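Local atomic coordinates of sulfonate ABC transporter, periplasmic sulfonate-binding protein SsuA (Methylobacillus flagellatus, PDB entry 3UIF), a protein that probably binds sulfonates or related sulfur compounds in the periplasm and delivers them to an ABC importer for uptake. Residues A[230-235]-A[239-244]; A[22-27]-A[93-98]; A[220-225]-A[311-316]. All coordinates share one frame; numbering follows the deposited sequence. Where two conformers were deposited one is given.

Interaction 1 of 3, residues A[230-235]-A[239-244]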
# COMPACT_ATOMS: atom_id res chain seq x y z
N HIS A 230 11.41 -12.34 -1.94
CA HIS A 230 12.04 -13.01 -3.07
C HIS A 230 11.29 -14.26 -3.46
O HIS A 230 11.18 -14.60 -4.66
CB HIS A 230 13.51 -13.33 -2.75
CG HIS A 230 14.21 -14.14 -3.83
ND1 HIS A 230 14.75 -15.35 -3.58
CD2 HIS A 230 14.44 -13.87 -5.17
CE1 HIS A 230 15.32 -15.82 -4.70
NE2 HIS A 230 15.12 -14.93 -5.68
N TRP A 231 10.77 -14.96 -2.46
CA TRP A 231 10.09 -16.21 -2.72
C TRP A 231 8.76 -15.99 -3.42
O TRP A 231 8.43 -16.69 -4.39
CB TRP A 231 9.94 -17.04 -1.44
CG TRP A 231 9.07 -18.25 -1.66
CD1 TRP A 231 9.47 -19.50 -2.12
CD2 TRP A 231 7.62 -18.34 -1.50
NE1 TRP A 231 8.39 -20.34 -2.24
CE2 TRP A 231 7.25 -19.71 -1.89
CE3 TRP A 231 6.64 -17.47 -1.09
CZ2 TRP A 231 5.94 -20.15 -1.85
CZ3 TRP A 231 5.31 -17.92 -1.06
CH2 TRP A 231 4.98 -19.24 -1.42
N VAL A 232 8.00 -15.00 -2.97
CA VAL A 232 6.69 -14.73 -3.55
C VAL A 232 6.79 -14.04 -4.91
O VAL A 232 5.87 -14.14 -5.73
CB VAL A 232 5.81 -13.87 -2.61
CG1 VAL A 232 6.20 -12.40 -2.69
CG2 VAL A 232 4.34 -14.05 -2.92
N ALA A 233 7.91 -13.35 -5.16
CA ALA A 233 8.07 -12.50 -6.34
C ALA A 233 8.38 -13.30 -7.62
O ALA A 233 8.27 -12.77 -8.73
CB ALA A 233 9.11 -11.43 -6.09
N GLN A 234 8.75 -14.57 -7.46
CA GLN A 234 8.93 -15.47 -8.58
C GLN A 234 7.55 -15.87 -9.12
O GLN A 234 6.60 -16.01 -8.35
CB GLN A 234 9.73 -16.70 -8.12
CG GLN A 234 11.05 -16.37 -7.43
CD GLN A 234 11.78 -17.60 -6.90
OE1 GLN A 234 11.99 -18.58 -7.62
NE2 GLN A 234 12.18 -17.55 -5.63
N ASP A 235 7.44 -16.02 -10.45
CA ASP A 235 6.15 -16.30 -11.10
C ASP A 235 5.51 -17.60 -10.66
O ASP A 235 4.28 -17.68 -10.57
CB ASP A 235 6.28 -16.36 -12.62
CG ASP A 235 7.12 -15.24 -13.19
OD1 ASP A 235 6.72 -14.05 -13.04
OD2 ASP A 235 8.17 -15.56 -13.81
N GLU A 239 0.37 -17.85 -8.09
CA GLU A 239 -0.87 -18.54 -7.78
C GLU A 239 -1.02 -18.89 -6.29
O GLU A 239 -2.12 -18.76 -5.73
CB GLU A 239 -1.05 -19.78 -8.66
CG GLU A 239 -1.88 -19.51 -9.90
CD GLU A 239 -3.21 -18.80 -9.59
OE1 GLU A 239 -3.30 -17.58 -9.88
OE2 GLU A 239 -4.16 -19.45 -9.05
N THR A 240 0.07 -19.33 -5.66
CA THR A 240 0.06 -19.57 -4.22
C THR A 240 -0.30 -18.29 -3.45
O THR A 240 -1.20 -18.32 -2.60
CB THR A 240 1.37 -20.19 -3.71
OG1 THR A 240 1.61 -21.42 -4.41
CG2 THR A 240 1.27 -20.52 -2.25
N TYR A 241 0.36 -17.17 -3.77
CA TYR A 241 -0.01 -15.90 -3.16
C TYR A 241 -1.51 -15.60 -3.32
O TYR A 241 -2.19 -15.34 -2.33
CB TYR A 241 0.83 -14.73 -3.69
CG TYR A 241 0.27 -13.39 -3.27
CD1 TYR A 241 0.47 -12.91 -1.96
CD2 TYR A 241 -0.52 -12.64 -4.15
CE1 TYR A 241 -0.09 -11.70 -1.56
CE2 TYR A 241 -1.09 -11.44 -3.76
CZ TYR A 241 -0.87 -10.97 -2.47
OH TYR A 241 -1.42 -9.77 -2.11
N ILE A 242 -2.01 -15.67 -4.55
CA ILE A 242 -3.42 -15.40 -4.83
C ILE A 242 -4.38 -16.25 -3.97
O ILE A 242 -5.38 -15.75 -3.44
CB ILE A 242 -3.77 -15.60 -6.34
CG1 ILE A 242 -2.96 -14.65 -7.25
CG2 ILE A 242 -5.26 -15.45 -6.59
CD1 ILE A 242 -3.03 -13.19 -6.89
N ARG A 243 -4.05 -17.53 -3.85
CA ARG A 243 -4.92 -18.45 -3.13
C ARG A 243 -4.72 -18.39 -1.61
O ARG A 243 -5.69 -18.55 -0.87
CB ARG A 243 -4.78 -19.87 -3.68
CG ARG A 243 -5.17 -19.99 -5.15
CD ARG A 243 -4.96 -21.40 -5.67
NE ARG A 243 -5.15 -21.49 -7.12
CZ ARG A 243 -6.28 -21.87 -7.70
NH1 ARG A 243 -7.33 -22.20 -6.96
NH2 ARG A 243 -6.36 -21.93 -9.02
N GLU A 244 -3.50 -18.14 -1.15
CA GLU A 244 -3.25 -18.18 0.30
C GLU A 244 -3.16 -16.84 0.99
O GLU A 244 -3.67 -16.69 2.09
CB GLU A 244 -1.99 -18.97 0.66
CG GLU A 244 -1.74 -20.23 -0.14
CD GLU A 244 -2.70 -21.33 0.19
OE1 GLU A 244 -3.36 -21.84 -0.75
OE2 GLU A 244 -2.78 -21.70 1.40

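Interaction 2 of 3, residues A[22-27]-A[93-98]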
# COMPACT_ATOMS: atom_id res chain seq x y z
N VAL A 22 -7.06 -11.93 7.50
CA VAL A 22 -6.34 -11.30 6.40
C VAL A 22 -5.43 -10.23 6.96
O VAL A 22 -5.80 -9.49 7.89
CB VAL A 22 -7.31 -10.66 5.36
CG1 VAL A 22 -6.59 -9.69 4.41
CG2 VAL A 22 -8.03 -11.73 4.56
N TYR A 23 -4.23 -10.17 6.38
CA TYR A 23 -3.25 -9.12 6.63
C TYR A 23 -2.96 -8.43 5.30
O TYR A 23 -2.87 -9.11 4.24
CB TYR A 23 -1.97 -9.74 7.17
CG TYR A 23 -2.15 -10.55 8.43
CD1 TYR A 23 -2.45 -11.92 8.35
CD2 TYR A 23 -2.00 -9.97 9.70
CE1 TYR A 23 -2.59 -12.68 9.50
CE2 TYR A 23 -2.14 -10.72 10.86
CZ TYR A 23 -2.43 -12.07 10.74
OH TYR A 23 -2.59 -12.84 11.87
N ALA A 24 -2.78 -7.10 5.36
CA ALA A 24 -2.62 -6.29 4.13
C ALA A 24 -1.47 -6.75 3.19
O ALA A 24 -0.40 -6.13 3.12
CB ALA A 24 -2.52 -4.80 4.47
N GLY A 25 -1.72 -7.88 2.49
CA GLY A 25 -0.87 -8.40 1.41
C GLY A 25 0.49 -8.86 1.90
O GLY A 25 0.76 -10.09 2.01
N SER A 26 1.36 -7.89 2.19
CA SER A 26 2.75 -8.20 2.55
C SER A 26 2.83 -8.99 3.85
O SER A 26 3.58 -9.97 3.95
CB SER A 26 3.53 -6.91 2.68
OG SER A 26 4.91 -7.17 2.53
N ALA A 27 2.06 -8.54 4.84
CA ALA A 27 2.09 -9.12 6.18
C ALA A 27 1.66 -10.58 6.19
O ALA A 27 2.29 -11.40 6.86
CB ALA A 27 1.24 -8.29 7.13
N ALA A 93 11.93 -1.19 4.67
CA ALA A 93 11.68 -2.14 3.58
C ALA A 93 10.35 -1.82 2.87
O ALA A 93 9.27 -2.11 3.41
CB ALA A 93 11.69 -3.58 4.09
N PRO A 94 10.43 -1.20 1.68
CA PRO A 94 9.25 -0.94 0.87
C PRO A 94 8.68 -2.27 0.40
O PRO A 94 9.44 -3.16 0.03
CB PRO A 94 9.80 -0.15 -0.33
CG PRO A 94 11.14 0.36 0.10
CD PRO A 94 11.65 -0.69 1.03
N TRP A 95 7.35 -2.41 0.45
CA TRP A 95 6.72 -3.67 0.06
C TRP A 95 6.34 -3.74 -1.41
O TRP A 95 5.75 -4.71 -1.87
CB TRP A 95 5.55 -4.00 0.98
CG TRP A 95 4.35 -3.07 0.91
CD1 TRP A 95 4.01 -2.17 -0.10
CD2 TRP A 95 3.25 -2.96 1.89
NE1 TRP A 95 2.83 -1.53 0.18
CE2 TRP A 95 2.31 -1.96 1.34
CE3 TRP A 95 2.95 -3.58 3.11
CZ2 TRP A 95 1.15 -1.60 2.02
CZ3 TRP A 95 1.77 -3.21 3.77
CH2 TRP A 95 0.89 -2.24 3.24
N GLY A 96 6.69 -2.70 -2.15
CA GLY A 96 6.36 -2.61 -3.55
C GLY A 96 5.13 -1.76 -3.78
O GLY A 96 4.90 -0.74 -3.09
N THR A 97 4.33 -2.15 -4.75
CA THR A 97 3.15 -1.38 -5.04
C THR A 97 1.96 -2.19 -4.68
O THR A 97 1.73 -3.29 -5.20
CB THR A 97 3.08 -0.88 -6.49
OG1 THR A 97 3.55 -1.91 -7.37
CG2 THR A 97 3.93 0.38 -6.67
N THR A 98 1.18 -1.66 -3.76
CA THR A 98 0.16 -2.47 -3.18
C THR A 98 -1.13 -2.53 -4.03
O THR A 98 -1.69 -3.62 -4.21
CB THR A 98 0.01 -2.18 -1.66
OG1 THR A 98 -0.83 -3.16 -1.05
CG2 THR A 98 -0.50 -0.79 -1.37

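Interaction 3 of 3, residues A[220-225]-A[311-316]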
# COMPACT_ATOMS: atom_id res chain seq x y z
N ALA A 220 18.40 -7.86 10.60
CA ALA A 220 17.98 -9.24 10.60
C ALA A 220 16.53 -9.30 10.11
O ALA A 220 16.18 -10.15 9.27
CB ALA A 220 18.13 -9.84 11.98
N ILE A 221 15.71 -8.36 10.58
CA ILE A 221 14.32 -8.23 10.13
C ILE A 221 14.19 -7.96 8.63
O ILE A 221 13.45 -8.66 7.93
CB ILE A 221 13.56 -7.21 10.99
CG1 ILE A 221 12.97 -7.94 12.18
CG2 ILE A 221 12.42 -6.55 10.23
CD1 ILE A 221 13.05 -7.13 13.44
N VAL A 222 14.91 -6.95 8.15
CA VAL A 222 14.91 -6.62 6.72
C VAL A 222 15.43 -7.77 5.83
O VAL A 222 14.79 -8.14 4.84
CB VAL A 222 15.67 -5.32 6.42
CG1 VAL A 222 15.57 -4.99 4.95
CG2 VAL A 222 15.12 -4.17 7.27
N THR A 223 16.58 -8.34 6.19
CA THR A 223 17.08 -9.49 5.45
C THR A 223 16.03 -10.61 5.44
O THR A 223 15.72 -11.15 4.37
CB THR A 223 18.40 -10.00 6.03
OG1 THR A 223 19.43 -9.03 5.80
CG2 THR A 223 18.79 -11.29 5.38
N ALA A 224 15.47 -10.94 6.60
CA ALA A 224 14.46 -12.00 6.70
C ALA A 224 13.22 -11.68 5.87
O ALA A 224 12.71 -12.55 5.16
CB ALA A 224 14.09 -12.28 8.15
N TYR A 225 12.75 -10.45 5.95
CA TYR A 225 11.65 -9.97 5.14
C TYR A 225 11.86 -10.18 3.64
O TYR A 225 11.01 -10.78 2.97
CB TYR A 225 11.44 -8.48 5.38
CG TYR A 225 10.29 -7.90 4.59
CD1 TYR A 225 8.97 -8.11 4.99
CD2 TYR A 225 10.52 -7.12 3.45
CE1 TYR A 225 7.92 -7.57 4.29
CE2 TYR A 225 9.48 -6.57 2.73
CZ TYR A 225 8.17 -6.80 3.15
OH TYR A 225 7.12 -6.26 2.44
N ALA A 311 19.75 -2.32 0.79
CA ALA A 311 21.08 -2.34 0.18
C ALA A 311 21.95 -3.45 0.80
O ALA A 311 22.51 -4.28 0.06
CB ALA A 311 21.75 -0.98 0.30
N THR A 312 22.06 -3.48 2.13
CA THR A 312 22.85 -4.53 2.80
C THR A 312 22.26 -5.92 2.49
O THR A 312 22.99 -6.84 2.11
CB THR A 312 22.99 -4.29 4.33
OG1 THR A 312 23.66 -3.05 4.56
CG2 THR A 312 23.79 -5.41 5.00
N ALA A 313 20.94 -6.03 2.61
CA ALA A 313 20.23 -7.29 2.40
C ALA A 313 20.37 -7.87 0.99
O ALA A 313 20.60 -9.07 0.86
CB ALA A 313 18.76 -7.17 2.79
N LEU A 314 20.24 -7.03 -0.04
CA LEU A 314 20.35 -7.44 -1.45
C LEU A 314 21.75 -7.94 -1.82
O LEU A 314 21.89 -8.90 -2.57
CB LEU A 314 19.96 -6.30 -2.39
CG LEU A 314 18.56 -5.65 -2.37
CD1 LEU A 314 18.58 -4.50 -3.36
CD2 LEU A 314 17.42 -6.61 -2.69
N LYS A 315 22.78 -7.27 -1.30
CA LYS A 315 24.16 -7.75 -1.41
C LYS A 315 24.29 -9.11 -0.72
O LYS A 315 24.76 -10.06 -1.31
CB LYS A 315 25.16 -6.72 -0.83
CG LYS A 315 26.63 -7.18 -0.79
CD LYS A 315 27.56 -6.06 -0.33
CE LYS A 315 28.98 -6.52 0.03
NZ LYS A 315 29.14 -6.91 1.47
N GLU A 316 23.84 -9.19 0.53
CA GLU A 316 23.92 -10.41 1.34
C GLU A 316 23.19 -11.59 0.70
O GLU A 316 23.60 -12.73 0.84
CB GLU A 316 23.30 -10.14 2.70
CG GLU A 316 24.09 -10.61 3.91
CD GLU A 316 23.65 -9.88 5.18
OE1 GLU A 316 24.54 -9.27 5.83
OE2 GLU A 316 22.42 -9.88 5.51

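Interaction 1 of 3, residues A[230-235]-A[239-244]
Val-232 O, the carbonyl of a residue that meets Tyr-241 across the contact, accepts a hydrogen bond from NE1 of Trp-266, and Gln-234 O adds a weak second hold on that indole N-H. Between the two segments themselves no hydrogen bond forms, and the chain shows how successive helices joined by a short connection can be matched by hydrocarbon alone.

Of the two valine branches, CG2 does the touching: standing anti to the backbone N, it lies 3.7 Å from CB of Tyr-241 and 4.1 Å from CG of the same tyrosine, approaching the ring obliquely. The second pair is formed by the far end of a longer side chain. The CB of Trp-231 does not aim at the other helix, yet with CG anti to N (chi1 173°) the six-membered ring swings nearer, and its CH2 edge comes 4.0 Å from CG2 of Thr-240. That methyl sits near the indole plane, and the two side chains cross at about a right angle.

There are polar bonds inside the first segment and beyond the second. Gln-234 NE2 donates to His-230 O over 3.3 Å, reaching it 46° above the carbonyl plane. Glu-239 OE1 forms a salt bridge with Arg-256 of helix 252-257, whereas a pairing of Glu-239 OE2 with Arg-243 is doubtful, since that arginine was built in two conformers and its hydrogen bonding here is weak.

The tyrosine ring meets Trp-270 edge-to-face and also packs on Trp-266, whereas Leu-29 of helix 26-32 lies against both Trp-231 and Val-232, so that helix 26-32 packs on the end of helix 215-233.

Interaction 2 of 3, residues A[22-27]-A[93-98]
A buried van der Waals contact near the centre of the chain brings Ala-24 and Ser-26, at the turn from strand 20-23 into helix 26-32, against the indole of Trp-95, just beyond strand 89-94. No hydrogen bond links the segments, and it is the benzo side of the ring system that meets the turn.

Ser-26 CB lies 3.4 Å from CE3 of Trp-95, at an oblique approach to the ring, and Ser-26 OG is 3.6 Å from the tryptophan CB. Further along the ring, Ala-24 O stands 3.7 Å from CZ3 of Trp-95. A chi1 of 67° sets the tryptophan CG between its backbone N and carbonyl carbon, turning the ring to the helix start. There Gly-25 holds the N-cap position with a positive phi (66°), which glycine adopts easily. The serine hydroxyl probably finds its polar partner elsewhere, in Tyr-225 OH.

Glycerol bonded to Trp-95 O and Thr-97 O probably comes from the crystallisation liquor, but its position is consistent with a pocket, as in the ligand cleft of two-lobed periplasmic binding proteins. Ile-73 of strand 71-75 touches both Ser-26 and Trp-95, and Tyr-225 of helix 215-233 packs against the tryptophan.

Interaction 3 of 3, residues A[220-225]-A[311-316]
Thr-223 carries its CB to 4.1 Å from OE2 of Glu-316, and from there its two branches part. OG1, placed beside its own backbone N (chi1 -68°), donates a hydrogen bond of 3.1 Å to Glu-316 OE2, which it meets almost on the line of the carboxylate C-O bond. The same OG1 is bonded to NE2 of Gln-219, one turn back along its helix, so the hydroxyl is gripped from two quarters. It also passes 3.6 Å from CB of Ala-313. The methyl CG2 ends 3.9 Å from Glu-316 OE2.

Here segments 220-225 and 311-316, of helices 215-233 and 308-316, cross at -52° with axes 9.0 Å apart, close to the angle expected of i±4 ridges packing into grooves. The small Ala-313 lies at the crossing, its CA 4.9 Å from that of Thr-223. A valine in place of Thr-223 would probably leave the Glu-316 carboxylate without this donor and Gln-219 NE2 without its mate.

Val-222 CG1 also approaches Ala-313 CB, at 4.4 Å. The valine rests as well on Phe-309 and Val-310, a turn earlier in helix 308-316.

How the interactions relate
Interaction 2 lies near the centre of the chain, at the end of strand 89-94 of the six-stranded mixed sheet, with interactions 1 and 3 farther out among the helices of what is consistent with a two-lobed periplasmic binding protein. Helix 215-233 supplies one segment to interaction 3 and, near its end, one to interaction 1; their centres lie about 20 Å apart. Interaction 2 comes first along the chain, and interaction 1 falls between the two segments of interaction 3. Spatially, interaction 2 touches both others: its centre is about 13 Å from that of interaction 1, where Tyr-241 OH packs on Gly-25, and about 17 Å from that of interaction 3, whose Tyr-225 and Val-222 pack on Ala-93. One long helix thus ties peripheral helices to the protein's interior.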